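Local coordinates for protein putative polyketide cyclase (Acidithiobacillus ferrooxidans, PDB 3F9S) that is a putative polyketide cyclase of the SnoaL-like family, probably a lyase that closes rings in polyketide-type substrates, at residues A[81-86]-A[115-120]; A[65-70]-A[90-95]; A[26-31]-A[54-59]; A[40-45]-A[127-132]. All blocks are in the same frame, centred on the assembly; numbering follows the deposited sequence.

Interaction 1. Residues A[81-86]-A[115-120]; sequences GDAVVM and VYYFDG
Val84 and Tyr116 form a hydrogen-bonded antiparallel pair in the curved mixed sheet of the NTF2-like fold, where strands 83-93 and 107-118 lie side by side. Their backbones exchange two bonds, Val84 N to Tyr116 O and Tyr116 N to Val84 O, both 2.8 Å. Just before the strand, Asp82 O accepts Phe118 N at 2.7 Å. One face of the sheet carries Val84, Met86, Tyr116 and Phe118. With its CG beside the backbone N (chi1 -75°), Phe118 swings its ring across the strand gap, and CE1 meets Val84 CG2 at 3.6 Å. Shortening Phe118 to an alanine removes the ring, which would probably leave a gap beside Val84 CG2 and deprive Leu123 and Ile4 of their neighbour. Helix 8-21 lies over this face through Leu12 and Phe15, while the Tyr116 hydroxyl bonds a glycerol molecule. The other face bears Ala83, Val85, Val115 and Tyr117 and packs on Phe78 and Thr87 of the second subunit. There Val85 CG2 meets Val115 CG2 at 3.8 Å, and Ala83 CB lies equally far from Val115 CG1. The Asp82 carboxylate stands at a steep angle to the Tyr117 ring, 75° between the planes, and OD1 reaches the ring edge 3.7 Å from CD1.

Interaction 2. Residues A[65-70]-A[90-95]; sequences AAFPDQ and WTATHK
Asp69, Phe67 and Trp90 carry this contact, in which the turn that follows helix 53-66 lies against the end of strand 83-93. Asp69 OD1 receives Thr93 N on its syn lone pair at 2.8 Å, nearly straight at 174°; the bond from Thr93 OG1 to Asp69 OD2, modelled at 2.4 Å, is doubtful in length. With chi1 at 74°, the Asp69 carboxylate is tucked between its own backbone N and carbonyl carbon, turned to the strand; Lys95 NZ completes a looser salt bridge to OD1 at 3.5 Å. One water donates to both Asp69 OD1 and Thr93 O. Phe67 to Gln70 form a type I beta turn, which leads the chain from the helix of this NTF2-like alpha+beta fold into strand 71-80. Beside the turn, Trp90 sends its CH2 edge onto one face of Phe67 in a T-shaped pair, the planes 83° apart and CH2 3.7 Å from Phe67 CG. The indole NE1 bonds Gln70 OE1 at 3.1 Å, in the indole plane but above that of the amide. A leucine in place of Trp90 would probably leave Gln70 OE1 without this donor and the Phe67 face without its aromatic edge. Gln70 NE2 turns back to Phe67 O, 2.8 Å away, approaching the carbonyl from the face opposite to Gln70 N.

Interaction 3. Residues A[26-31]-A[54-59]; sequences EASDKY and AGYKER
The backbones of the short helical segment 26-31 and of helix 53-66 keep well apart, 6.7 Å between the CA atoms of Ser28 and Lys57 where they come nearest, so side chains alone bridge the gap. Lys57 spans most of it. Its chain bends at chi3 (-77°), which carries the ammonium group in between two carboxylates: NZ lies 2.7 Å from Glu26 OE1 and 2.7 Å from Asp29 OD1. Both oxygens are met on the syn side, with NZ tilted 34° out of the Glu26 plane and 20° out of that of Asp29. The shared ammonium probably offsets the repulsion between the two carboxylates, which in turn would favour its positive charge. Nearer its backbone, the aliphatic part of Lys57 rests on Ser28, CG to CB 3.6 Å. Ser28 OG also sits near the plane of the Tyr56 ring, 3.6 Å from the edge atom CE1; the hydroxyl itself is bonded to Ile25 O, and Tyr56 OH to Trp20 NE1. Tyr56 reaches inward to Phe15 of helix 8-21. The three-membered salt-bridge network ties segment 26-31 to helix 53-66, part of the helical layer that packs on the concave side of the sheet in the NTF2-like cone.

Interaction 4. Residues A[40-45]-A[127-132]; sequences HDPGDP and WQITDR
Gln128 makes both hydrogen bonds of this contact. Its backbone N bonds His40 O at 2.7 Å, and its amide NE2 meets Asp41 OD1 at 3.0 Å from above the carboxylate plane, the two flat groups 87° apart. Asp41 OD2 is held by His126 and Arg59; Gln128 OE1 bonds Thr114 OG1 and NE2 also binds a glycerol, consistent with a pocket here. His40 and Trp127, a parallel bridge pair, both place CG anti to the backbone N (chi1 -178° and -163°), which lays imidazole over indole in an offset stack, centroids 4.2 Å apart. His40 CB sits over the five-membered ring of Trp127 in a CH-pi contact. Ile129 CD1 touches the imidazole edge 3.3 Å from His40 NE2, which hydrogen-bonds Ser111 of the second subunit. The Arg132 guanidinium lies flat over Pro42 O, while its NH2 pairs with Asp131 of the second subunit. The contact joins the loop after strand 36-40 to strand 122-130, which has strand 107-118 on its other side and runs on into helix 132-142.

Strands 36-40, 122-130, 107-118, 83-93 and 71-80 lie in that order in one sheet, which interactions 1, 2 and 4 all reach. Interactions 1 and 2 share strand 83-93 and cross along the chain, on opposite sides of its centre, their own centres about 26 Å apart. Interaction 4 encloses both and touches interaction 1 through Val115 N and Trp127 O, 2.7 Å apart. Interaction 3 closes before 1 and 2 open and crosses interaction 4, which it meets through Arg59, salt-bridged to Asp41 and Asp44; it shares helix 53-66 with interaction 2. Helix 53-66 is thus tied at several points to the sheet and its loops, beside what may be the pocket, while interactions 1 and 4 also face the second subunit.

Interaction 1. Residues A[81-86]-A[115-120]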
loop_
_atom_site.group_PDB
_atom_site.type_symbol
_atom_site.label_atom_id
_atom_site.label_comp_id
_atom_site.label_asym_id
_atom_site.label_seq_id
_atom_site.Cartn_x
_atom_site.Cartn_y
_atom_site.Cartn_z
ATOM N N GLY A 81 8.396 -15.682 -4.026
ATOM C CA GLY A 81 8.873 -16.447 -2.876
ATOM C C GLY A 81 7.696 -16.913 -2.056
ATOM O O GLY A 81 6.719 -17.403 -2.616
ATOM N N ASP A 82 7.765 -16.660 -0.749
ATOM C CA ASP A 82 6.715 -16.992 0.218
ATOM C C ASP A 82 5.604 -15.961 0.360
ATOM O O ASP A 82 4.809 -16.039 1.304
ATOM C CB ASP A 82 7.353 -17.271 1.604
ATOM C CG ASP A 82 7.967 -16.029 2.293
ATOM O OD1 ASP A 82 8.160 -14.958 1.670
ATOM O OD2 ASP A 82 8.310 -16.142 3.493
ATOM N N ALA A 83 5.536 -15.014 -0.571
ATOM C CA ALA A 83 4.586 -13.923 -0.485
ATOM C C ALA A 83 3.819 -13.734 -1.772
ATOM O O ALA A 83 4.298 -14.054 -2.855
ATOM C CB ALA A 83 5.292 -12.642 -0.130
ATOM N N VAL A 84 2.608 -13.220 -1.617
ATOM C CA VAL A 84 1.807 -12.781 -2.735
ATOM C C VAL A 84 1.278 -11.420 -2.325
ATOM O O VAL A 84 0.617 -11.295 -1.311
ATOM C CB VAL A 84 0.662 -13.698 -3.103
ATOM C CG1 VAL A 84 -0.062 -13.141 -4.352
ATOM C CG2 VAL A 84 1.197 -15.119 -3.386
ATOM N N VAL A 85 1.606 -10.418 -3.116
ATOM C CA VAL A 85 1.093 -9.075 -2.903
ATOM C C VAL A 85 -0.211 -8.968 -3.675
ATOM O O VAL A 85 -0.259 -9.338 -4.853
ATOM C CB VAL A 85 2.041 -7.995 -3.387
ATOM C CG1 VAL A 85 1.454 -6.610 -3.012
ATOM C CG2 VAL A 85 3.448 -8.138 -2.779
HETATM N N MSE A 86 -1.262 -8.466 -3.021
HETATM C CA MSE A 86 -2.551 -8.271 -3.621
HETATM C C MSE A 86 -2.808 -6.776 -3.591
HETATM O O MSE A 86 -2.696 -6.159 -2.536
HETATM C CB MSE A 86 -3.620 -8.961 -2.774
HETATM C CG MSE A 86 -4.995 -8.917 -3.345
HETATM SE SE MSE A 86 -6.039 -9.705 -1.859
HETATM C CE MSE A 86 -6.414 -8.290 -0.726
ATOM N N VAL A 115 0.670 -7.342 1.221
ATOM C CA VAL A 115 1.607 -8.442 1.035
ATOM C C VAL A 115 1.086 -9.515 1.968
ATOM O O VAL A 115 0.933 -9.275 3.170
ATOM C CB VAL A 115 3.026 -8.110 1.470
ATOM C CG1 VAL A 115 3.929 -9.306 1.150
ATOM C CG2 VAL A 115 3.521 -6.835 0.742
ATOM N N TYR A 116 0.837 -10.691 1.423
ATOM C CA TYR A 116 0.402 -11.832 2.204
ATOM C C TYR A 116 1.528 -12.806 2.196
ATOM O O TYR A 116 2.070 -13.069 1.141
ATOM C CB TYR A 116 -0.825 -12.496 1.599
ATOM C CG TYR A 116 -2.078 -11.903 2.116
ATOM C CD1 TYR A 116 -2.466 -12.175 3.433
ATOM C CD2 TYR A 116 -2.869 -11.074 1.344
ATOM C CE1 TYR A 116 -3.601 -11.648 3.960
ATOM C CE2 TYR A 116 -4.029 -10.526 1.867
ATOM C CZ TYR A 116 -4.379 -10.816 3.181
ATOM O OH TYR A 116 -5.520 -10.324 3.743
ATOM N N TYR A 117 1.874 -13.294 3.381
ATOM C CA TYR A 117 2.918 -14.271 3.545
ATOM C C TYR A 117 2.256 -15.605 3.746
ATOM O O TYR A 117 1.264 -15.705 4.478
ATOM C CB TYR A 117 3.789 -13.894 4.738
ATOM C CG TYR A 117 4.610 -12.696 4.403
ATOM C CD1 TYR A 117 5.774 -12.861 3.661
ATOM C CD2 TYR A 117 4.214 -11.395 4.757
ATOM C CE1 TYR A 117 6.559 -11.785 3.310
ATOM C CE2 TYR A 117 5.014 -10.294 4.398
ATOM C CZ TYR A 117 6.170 -10.512 3.676
ATOM O OH TYR A 117 7.027 -9.507 3.295
ATOM N N PHE A 118 2.884 -16.626 3.164
ATOM C CA PHE A 118 2.356 -17.967 3.155
ATOM C C PHE A 118 3.256 -18.969 3.818
ATOM O O PHE A 118 4.472 -18.814 3.865
ATOM C CB PHE A 118 2.185 -18.454 1.727
ATOM C CG PHE A 118 1.024 -17.877 1.032
ATOM C CD1 PHE A 118 1.088 -16.582 0.513
ATOM C CD2 PHE A 118 -0.131 -18.634 0.843
ATOM C CE1 PHE A 118 0.005 -16.055 -0.165
ATOM C CE2 PHE A 118 -1.206 -18.112 0.170
ATOM C CZ PHE A 118 -1.135 -16.820 -0.338
ATOM N N ASP A 119 2.609 -19.988 4.350
ATOM C CA ASP A 119 3.289 -21.186 4.827
ATOM C C ASP A 119 2.409 -22.240 4.171
ATOM O O ASP A 119 1.342 -22.551 4.696
ATOM C CB ASP A 119 3.292 -21.237 6.346
ATOM C CG ASP A 119 3.984 -22.460 6.908
ATOM O OD1 ASP A 119 4.318 -23.386 6.159
ATOM O OD2 ASP A 119 4.171 -22.503 8.139
ATOM N N GLY A 120 2.839 -22.748 3.010
ATOM C CA GLY A 120 2.013 -23.656 2.228
ATOM C C GLY A 120 0.805 -22.882 1.728
ATOM O O GLY A 120 0.949 -21.801 1.173
#

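Interaction 2. Residues A[65-70]-A[90-95]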
loop_
_atom_site.group_PDB
_atom_site.type_symbol
_atom_site.label_atom_id
_atom_site.label_comp_id
_atom_site.label_asym_id
_atom_site.label_seq_id
_atom_site.Cartn_x
_atom_site.Cartn_y
_atom_site.Cartn_z
ATOM N N ALA A 65 -17.625 -5.544 10.731
ATOM C CA ALA A 65 -18.713 -4.808 11.366
ATOM C C ALA A 65 -18.759 -3.316 11.034
ATOM O O ALA A 65 -19.834 -2.742 10.979
ATOM C CB ALA A 65 -18.675 -4.990 12.882
ATOM N N ALA A 66 -17.602 -2.696 10.832
ATOM C CA ALA A 66 -17.520 -1.276 10.462
ATOM C C ALA A 66 -18.198 -0.977 9.115
ATOM O O ALA A 66 -18.867 0.043 8.961
ATOM C CB ALA A 66 -16.056 -0.838 10.414
ATOM N N PHE A 67 -18.006 -1.877 8.156
ATOM C CA PHE A 67 -18.554 -1.778 6.805
ATOM C C PHE A 67 -18.987 -3.180 6.418
ATOM O O PHE A 67 -18.250 -3.867 5.703
ATOM C CB PHE A 67 -17.465 -1.265 5.881
ATOM C CG PHE A 67 -17.024 0.119 6.197
ATOM C CD1 PHE A 67 -17.732 1.209 5.713
ATOM C CD2 PHE A 67 -15.895 0.345 6.986
ATOM C CE1 PHE A 67 -17.329 2.516 5.999
ATOM C CE2 PHE A 67 -15.479 1.647 7.278
ATOM C CZ PHE A 67 -16.192 2.732 6.775
ATOM N N PRO A 68 -20.170 -3.613 6.904
ATOM C CA PRO A 68 -20.611 -4.994 6.711
ATOM C C PRO A 68 -20.828 -5.484 5.290
ATOM O O PRO A 68 -20.727 -6.688 5.074
ATOM C CB PRO A 68 -21.878 -5.095 7.560
ATOM C CG PRO A 68 -22.353 -3.722 7.741
ATOM C CD PRO A 68 -21.153 -2.833 7.676
ATOM N N ASP A 69 -21.076 -4.585 4.340
ATOM C CA ASP A 69 -21.235 -4.992 2.938
ATOM C C ASP A 69 -19.970 -4.743 2.127
ATOM O O ASP A 69 -20.024 -4.757 0.895
ATOM C CB ASP A 69 -22.440 -4.296 2.305
ATOM C CG ASP A 69 -22.209 -2.831 2.006
ATOM O OD1 ASP A 69 -21.168 -2.242 2.388
ATOM O OD2 ASP A 69 -23.089 -2.273 1.334
ATOM N N GLN A 70 -18.836 -4.525 2.799
ATOM C CA GLN A 70 -17.594 -4.239 2.106
ATOM C C GLN A 70 -17.211 -5.345 1.146
ATOM O O GLN A 70 -17.455 -6.519 1.411
ATOM C CB GLN A 70 -16.440 -3.979 3.075
ATOM C CG GLN A 70 -15.980 -5.159 3.897
ATOM C CD GLN A 70 -14.985 -4.748 4.952
ATOM O OE1 GLN A 70 -13.786 -4.787 4.714
ATOM N NE2 GLN A 70 -15.474 -4.277 6.086
ATOM N N TRP A 90 -11.809 -1.360 -3.082
ATOM C CA TRP A 90 -12.718 -1.732 -2.035
ATOM C C TRP A 90 -13.867 -0.786 -2.078
ATOM O O TRP A 90 -13.692 0.398 -2.385
ATOM C CB TRP A 90 -11.942 -1.553 -0.756
ATOM C CG TRP A 90 -12.614 -1.826 0.508
ATOM C CD1 TRP A 90 -12.599 -2.996 1.172
ATOM C CD2 TRP A 90 -13.320 -0.897 1.327
ATOM N NE1 TRP A 90 -13.246 -2.876 2.357
ATOM C CE2 TRP A 90 -13.705 -1.591 2.487
ATOM C CE3 TRP A 90 -13.632 0.466 1.214
ATOM C CZ2 TRP A 90 -14.402 -0.981 3.515
ATOM C CZ3 TRP A 90 -14.332 1.074 2.231
ATOM C CH2 TRP A 90 -14.730 0.350 3.362
ATOM N N THR A 91 -15.053 -1.326 -1.845
ATOM C CA THR A 91 -16.245 -0.531 -1.817
ATOM C C THR A 91 -17.051 -1.020 -0.641
ATOM O O THR A 91 -16.998 -2.196 -0.306
ATOM C CB THR A 91 -17.057 -0.699 -3.109
ATOM O OG1 THR A 91 -17.429 -2.071 -3.258
ATOM C CG2 THR A 91 -16.222 -0.265 -4.321
ATOM N N ALA A 92 -17.751 -0.098 -0.012
ATOM C CA ALA A 92 -18.631 -0.409 1.112
ATOM C C ALA A 92 -19.600 0.741 1.229
ATOM O O ALA A 92 -19.309 1.842 0.778
ATOM C CB ALA A 92 -17.822 -0.549 2.369
ATOM N N THR A 93 -20.769 0.452 1.778
ATOM C CA THR A 93 -21.806 1.443 2.011
ATOM C C THR A 93 -21.545 1.979 3.403
ATOM O O THR A 93 -21.237 1.199 4.309
ATOM C CB THR A 93 -23.201 0.796 2.004
ATOM O OG1 THR A 93 -23.371 0.074 0.782
ATOM C CG2 THR A 93 -24.279 1.838 2.114
ATOM N N HIS A 94 -21.674 3.290 3.571
ATOM C CA HIS A 94 -21.490 3.929 4.873
ATOM C C HIS A 94 -22.843 3.834 5.580
ATOM O O HIS A 94 -23.593 4.810 5.626
ATOM C CB HIS A 94 -21.001 5.373 4.687
ATOM C CG HIS A 94 -20.798 6.122 5.965
ATOM N ND1 HIS A 94 -20.999 7.482 6.061
ATOM C CD2 HIS A 94 -20.469 5.698 7.208
ATOM C CE1 HIS A 94 -20.763 7.869 7.302
ATOM N NE2 HIS A 94 -20.442 6.807 8.018
ATOM N N LYS A 95 -23.142 2.647 6.114
ATOM C CA LYS A 95 -24.434 2.374 6.774
ATOM C C LYS A 95 -24.387 2.038 8.273
ATOM O O LYS A 95 -25.446 1.900 8.904
ATOM C CB LYS A 95 -25.230 1.331 5.982
ATOM C CG LYS A 95 -24.623 -0.050 5.906
ATOM C CD LYS A 95 -25.495 -0.928 5.017
ATOM C CE LYS A 95 -25.089 -2.378 5.109
ATOM N NZ LYS A 95 -23.656 -2.556 4.774
HETATM O O HOH W 1 -20.340 1.679 7.475
HETATM O O HOH W 2 -19.617 -3.220 -1.298
HETATM O O HOH W 3 -20.998 -1.322 4.708
#

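Interaction 3. Residues A[26-31]-A[54-59]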
loop_
_atom_site.group_PDB
_atom_site.type_symbol
_atom_site.label_atom_id
_atom_site.label_comp_id
_atom_site.label_asym_id
_atom_site.label_seq_id
_atom_site.Cartn_x
_atom_site.Cartn_y
_atom_site.Cartn_z
ATOM N N GLU A 26 -15.752 -17.813 9.609
ATOM C CA GLU A 26 -15.287 -19.171 9.911
ATOM C C GLU A 26 -14.473 -19.813 8.787
ATOM O O GLU A 26 -13.667 -20.698 9.062
ATOM C CB GLU A 26 -16.453 -20.050 10.378
ATOM C CG GLU A 26 -17.194 -19.484 11.621
ATOM C CD GLU A 26 -16.249 -19.169 12.789
ATOM O OE1 GLU A 26 -15.466 -20.071 13.138
ATOM O OE2 GLU A 26 -16.270 -18.034 13.339
ATOM N N ALA A 27 -14.627 -19.338 7.548
ATOM C CA ALA A 27 -13.782 -19.782 6.432
ATOM C C ALA A 27 -12.308 -19.466 6.675
ATOM O O ALA A 27 -11.451 -20.069 6.032
ATOM C CB ALA A 27 -14.233 -19.186 5.112
ATOM N N SER A 28 -12.010 -18.518 7.571
ATOM C CA SER A 28 -10.632 -18.252 8.025
ATOM C C SER A 28 -9.902 -19.516 8.449
ATOM O O SER A 28 -8.703 -19.616 8.272
ATOM C CB SER A 28 -10.631 -17.292 9.207
ATOM O OG SER A 28 -11.282 -16.084 8.853
ATOM N N ASP A 29 -10.630 -20.472 9.027
ATOM C CA ASP A 29 -10.063 -21.767 9.395
ATOM C C ASP A 29 -9.347 -22.487 8.253
ATOM O O ASP A 29 -8.431 -23.242 8.513
ATOM C CB ASP A 29 -11.133 -22.703 9.945
ATOM C CG ASP A 29 -11.712 -22.242 11.267
ATOM O OD1 ASP A 29 -11.221 -21.270 11.867
ATOM O OD2 ASP A 29 -12.694 -22.872 11.702
ATOM N N LYS A 30 -9.797 -22.290 7.019
ATOM C CA LYS A 30 -9.204 -22.924 5.850
ATOM C C LYS A 30 -7.954 -22.221 5.356
ATOM O O LYS A 30 -7.165 -22.830 4.636
ATOM C CB LYS A 30 -10.188 -22.917 4.684
ATOM C CG LYS A 30 -11.506 -23.600 4.942
ATOM C CD LYS A 30 -12.387 -23.629 3.691
ATOM C CE LYS A 30 -12.911 -22.251 3.309
ATOM N NZ LYS A 30 -13.881 -22.316 2.178
ATOM N N TYR A 31 -7.786 -20.947 5.714
ATOM C CA TYR A 31 -6.728 -20.111 5.142
ATOM C C TYR A 31 -5.643 -19.597 6.055
ATOM O O TYR A 31 -4.585 -19.232 5.565
ATOM C CB TYR A 31 -7.391 -18.858 4.577
ATOM C CG TYR A 31 -8.437 -19.146 3.554
ATOM C CD1 TYR A 31 -8.083 -19.704 2.337
ATOM C CD2 TYR A 31 -9.787 -18.882 3.806
ATOM C CE1 TYR A 31 -9.038 -19.979 1.376
ATOM C CE2 TYR A 31 -10.760 -19.157 2.850
ATOM C CZ TYR A 31 -10.360 -19.683 1.623
ATOM O OH TYR A 31 -11.269 -19.961 0.644
ATOM N N ALA A 54 -8.401 -17.818 16.093
ATOM C CA ALA A 54 -9.491 -17.204 16.851
ATOM C C ALA A 54 -9.340 -15.687 16.868
ATOM O O ALA A 54 -10.284 -14.987 16.561
ATOM C CB ALA A 54 -9.526 -17.738 18.272
ATOM N N GLY A 55 -8.136 -15.210 17.189
ATOM C CA GLY A 55 -7.797 -13.784 17.227
ATOM C C GLY A 55 -7.957 -13.156 15.861
ATOM O O GLY A 55 -8.493 -12.060 15.753
ATOM N N TYR A 56 -7.500 -13.863 14.834
ATOM C CA TYR A 56 -7.687 -13.431 13.449
ATOM C C TYR A 56 -9.175 -13.210 13.149
ATOM O O TYR A 56 -9.565 -12.171 12.599
ATOM C CB TYR A 56 -7.122 -14.468 12.482
ATOM C CG TYR A 56 -7.223 -14.008 11.075
ATOM C CD1 TYR A 56 -8.381 -14.249 10.332
ATOM C CD2 TYR A 56 -6.222 -13.240 10.507
ATOM C CE1 TYR A 56 -8.511 -13.796 9.077
ATOM C CE2 TYR A 56 -6.353 -12.771 9.223
ATOM C CZ TYR A 56 -7.495 -13.057 8.526
ATOM O OH TYR A 56 -7.604 -12.591 7.268
ATOM N N LYS A 57 -9.996 -14.193 13.523
ATOM C CA LYS A 57 -11.434 -14.115 13.266
ATOM C C LYS A 57 -12.061 -12.952 14.016
ATOM O O LYS A 57 -12.931 -12.296 13.475
ATOM C CB LYS A 57 -12.125 -15.436 13.574
ATOM C CG LYS A 57 -11.808 -16.478 12.542
ATOM C CD LYS A 57 -12.609 -17.750 12.690
ATOM C CE LYS A 57 -12.151 -18.645 13.765
ATOM N NZ LYS A 57 -12.832 -19.989 13.627
ATOM N N GLU A 58 -11.593 -12.672 15.234
ATOM C CA GLU A 58 -12.100 -11.524 15.985
ATOM C C GLU A 58 -11.784 -10.236 15.257
ATOM O O GLU A 58 -12.640 -9.364 15.159
ATOM C CB GLU A 58 -11.566 -11.475 17.420
ATOM C CG GLU A 58 -12.047 -12.618 18.283
ATOM C CD GLU A 58 -13.547 -12.726 18.418
ATOM O OE1 GLU A 58 -14.246 -11.693 18.393
ATOM O OE2 GLU A 58 -14.015 -13.864 18.599
ATOM N N ARG A 59 -10.590 -10.144 14.684
ATOM C CA ARG A 59 -10.229 -8.961 13.932
ATOM C C ARG A 59 -11.115 -8.832 12.702
ATOM O O ARG A 59 -11.566 -7.734 12.390
ATOM C CB ARG A 59 -8.761 -8.981 13.587
ATOM C CG ARG A 59 -8.336 -7.942 12.598
ATOM C CD ARG A 59 -6.869 -7.981 12.481
ATOM N NE ARG A 59 -6.425 -7.011 11.487
ATOM C CZ ARG A 59 -6.494 -7.192 10.173
ATOM N NH1 ARG A 59 -6.969 -8.306 9.637
ATOM N NH2 ARG A 59 -6.051 -6.238 9.368
#

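Interaction 4. Residues A[40-45]-A[127-132]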
loop_
_atom_site.group_PDB
_atom_site.type_symbol
_atom_site.label_atom_id
_atom_site.label_comp_id
_atom_site.label_asym_id
_atom_site.label_seq_id
_atom_site.Cartn_x
_atom_site.Cartn_y
_atom_site.Cartn_z
ATOM N N HIS A 40 2.444 -5.114 9.376
ATOM C CA HIS A 40 2.336 -3.690 9.182
ATOM C C HIS A 40 0.951 -3.433 8.641
ATOM O O HIS A 40 0.513 -4.100 7.711
ATOM C CB HIS A 40 3.395 -3.258 8.179
ATOM C CG HIS A 40 3.416 -1.792 7.922
ATOM N ND1 HIS A 40 4.039 -0.900 8.761
ATOM C CD2 HIS A 40 2.931 -1.070 6.886
ATOM C CE1 HIS A 40 3.921 0.320 8.259
ATOM N NE2 HIS A 40 3.221 0.248 7.140
ATOM N N ASP A 41 0.277 -2.438 9.196
ATOM C CA ASP A 41 -1.087 -2.147 8.805
ATOM C C ASP A 41 -1.481 -0.880 9.544
ATOM O O ASP A 41 -2.101 -0.948 10.619
ATOM C CB ASP A 41 -2.014 -3.305 9.185
ATOM C CG ASP A 41 -3.315 -3.295 8.414
ATOM O OD1 ASP A 41 -3.704 -2.277 7.797
ATOM O OD2 ASP A 41 -3.973 -4.344 8.508
ATOM N N PRO A 42 -1.061 0.274 9.005
ATOM C CA PRO A 42 -1.265 1.556 9.651
ATOM C C PRO A 42 -2.631 1.753 10.260
ATOM O O PRO A 42 -3.641 1.595 9.579
ATOM C CB PRO A 42 -0.996 2.541 8.535
ATOM C CG PRO A 42 0.128 1.864 7.800
ATOM C CD PRO A 42 -0.316 0.446 7.743
ATOM N N GLY A 43 -2.636 2.039 11.555
ATOM C CA GLY A 43 -3.859 2.272 12.303
ATOM C C GLY A 43 -4.625 1.043 12.730
ATOM O O GLY A 43 -5.614 1.167 13.475
ATOM N N ASP A 44 -4.162 -0.146 12.327
ATOM C CA ASP A 44 -4.870 -1.359 12.663
ATOM C C ASP A 44 -4.636 -1.611 14.144
ATOM O O ASP A 44 -3.488 -1.585 14.594
ATOM C CB ASP A 44 -4.392 -2.555 11.853
ATOM C CG ASP A 44 -5.325 -3.709 11.974
ATOM O OD1 ASP A 44 -5.119 -4.471 12.920
ATOM O OD2 ASP A 44 -6.311 -3.786 11.207
ATOM N N PRO A 45 -5.712 -1.832 14.915
ATOM C CA PRO A 45 -5.530 -2.115 16.341
ATOM C C PRO A 45 -4.635 -3.322 16.655
ATOM O O PRO A 45 -3.992 -3.346 17.701
ATOM C CB PRO A 45 -6.955 -2.365 16.832
ATOM C CG PRO A 45 -7.814 -1.730 15.861
ATOM C CD PRO A 45 -7.140 -1.826 14.544
ATOM N N TRP A 127 1.400 -7.395 5.353
ATOM C CA TRP A 127 2.027 -6.092 5.384
ATOM C C TRP A 127 1.125 -5.307 4.452
ATOM O O TRP A 127 1.066 -5.586 3.258
ATOM C CB TRP A 127 3.433 -6.205 4.849
ATOM C CG TRP A 127 4.280 -5.075 5.176
ATOM C CD1 TRP A 127 5.251 -5.045 6.122
ATOM C CD2 TRP A 127 4.293 -3.809 4.534
ATOM N NE1 TRP A 127 5.861 -3.821 6.118
ATOM C CE2 TRP A 127 5.295 -3.041 5.152
ATOM C CE3 TRP A 127 3.568 -3.241 3.479
ATOM C CZ2 TRP A 127 5.584 -1.733 4.763
ATOM C CZ3 TRP A 127 3.852 -1.933 3.106
ATOM C CH2 TRP A 127 4.845 -1.194 3.753
ATOM N N GLN A 128 0.407 -4.333 4.992
ATOM C CA GLN A 128 -0.620 -3.662 4.238
ATOM C C GLN A 128 -0.577 -2.155 4.323
ATOM O O GLN A 128 -0.158 -1.595 5.320
ATOM C CB GLN A 128 -1.958 -4.138 4.781
ATOM C CG GLN A 128 -3.184 -3.464 4.249
ATOM C CD GLN A 128 -4.374 -4.292 4.569
ATOM O OE1 GLN A 128 -4.641 -5.232 3.849
ATOM N NE2 GLN A 128 -5.042 -4.012 5.682
ATOM N N ILE A 129 -0.970 -1.523 3.230
ATOM C CA ILE A 129 -1.182 -0.074 3.235
ATOM C C ILE A 129 -2.513 0.086 2.526
ATOM O O ILE A 129 -2.753 -0.557 1.519
ATOM C CB ILE A 129 -0.093 0.700 2.466
ATOM C CG1 ILE A 129 1.298 0.305 2.922
ATOM C CG2 ILE A 129 -0.337 2.226 2.604
ATOM C CD1 ILE A 129 1.676 0.762 4.282
ATOM N N THR A 130 -3.361 0.959 3.047
ATOM C CA THR A 130 -4.644 1.235 2.446
ATOM C C THR A 130 -4.808 2.744 2.381
ATOM O O THR A 130 -4.190 3.482 3.151
ATOM C CB THR A 130 -5.787 0.668 3.295
ATOM O OG1 THR A 130 -5.895 1.428 4.486
ATOM C CG2 THR A 130 -5.548 -0.791 3.694
ATOM N N ASP A 131 -5.685 3.187 1.495
ATOM C CA ASP A 131 -5.966 4.607 1.319
ATOM C C ASP A 131 -6.970 5.098 2.372
ATOM O O ASP A 131 -8.117 5.451 2.073
ATOM C CB ASP A 131 -6.470 4.877 -0.091
ATOM C CG ASP A 131 -6.675 6.344 -0.365
ATOM O OD1 ASP A 131 -6.073 7.186 0.348
ATOM O OD2 ASP A 131 -7.434 6.630 -1.309
ATOM N N ARG A 132 -6.514 5.135 3.619
ATOM C CA ARG A 132 -7.357 5.590 4.705
ATOM C C ARG A 132 -7.685 7.071 4.594
ATOM O O ARG A 132 -8.781 7.486 4.986
ATOM C CB ARG A 132 -6.714 5.349 6.044
ATOM C CG ARG A 132 -6.478 3.898 6.345
ATOM C CD ARG A 132 -6.041 3.775 7.740
ATOM N NE ARG A 132 -4.743 4.427 7.891
ATOM C CZ ARG A 132 -4.246 4.866 9.042
ATOM N NH1 ARG A 132 -4.904 4.755 10.189
ATOM N NH2 ARG A 132 -3.052 5.423 9.034
#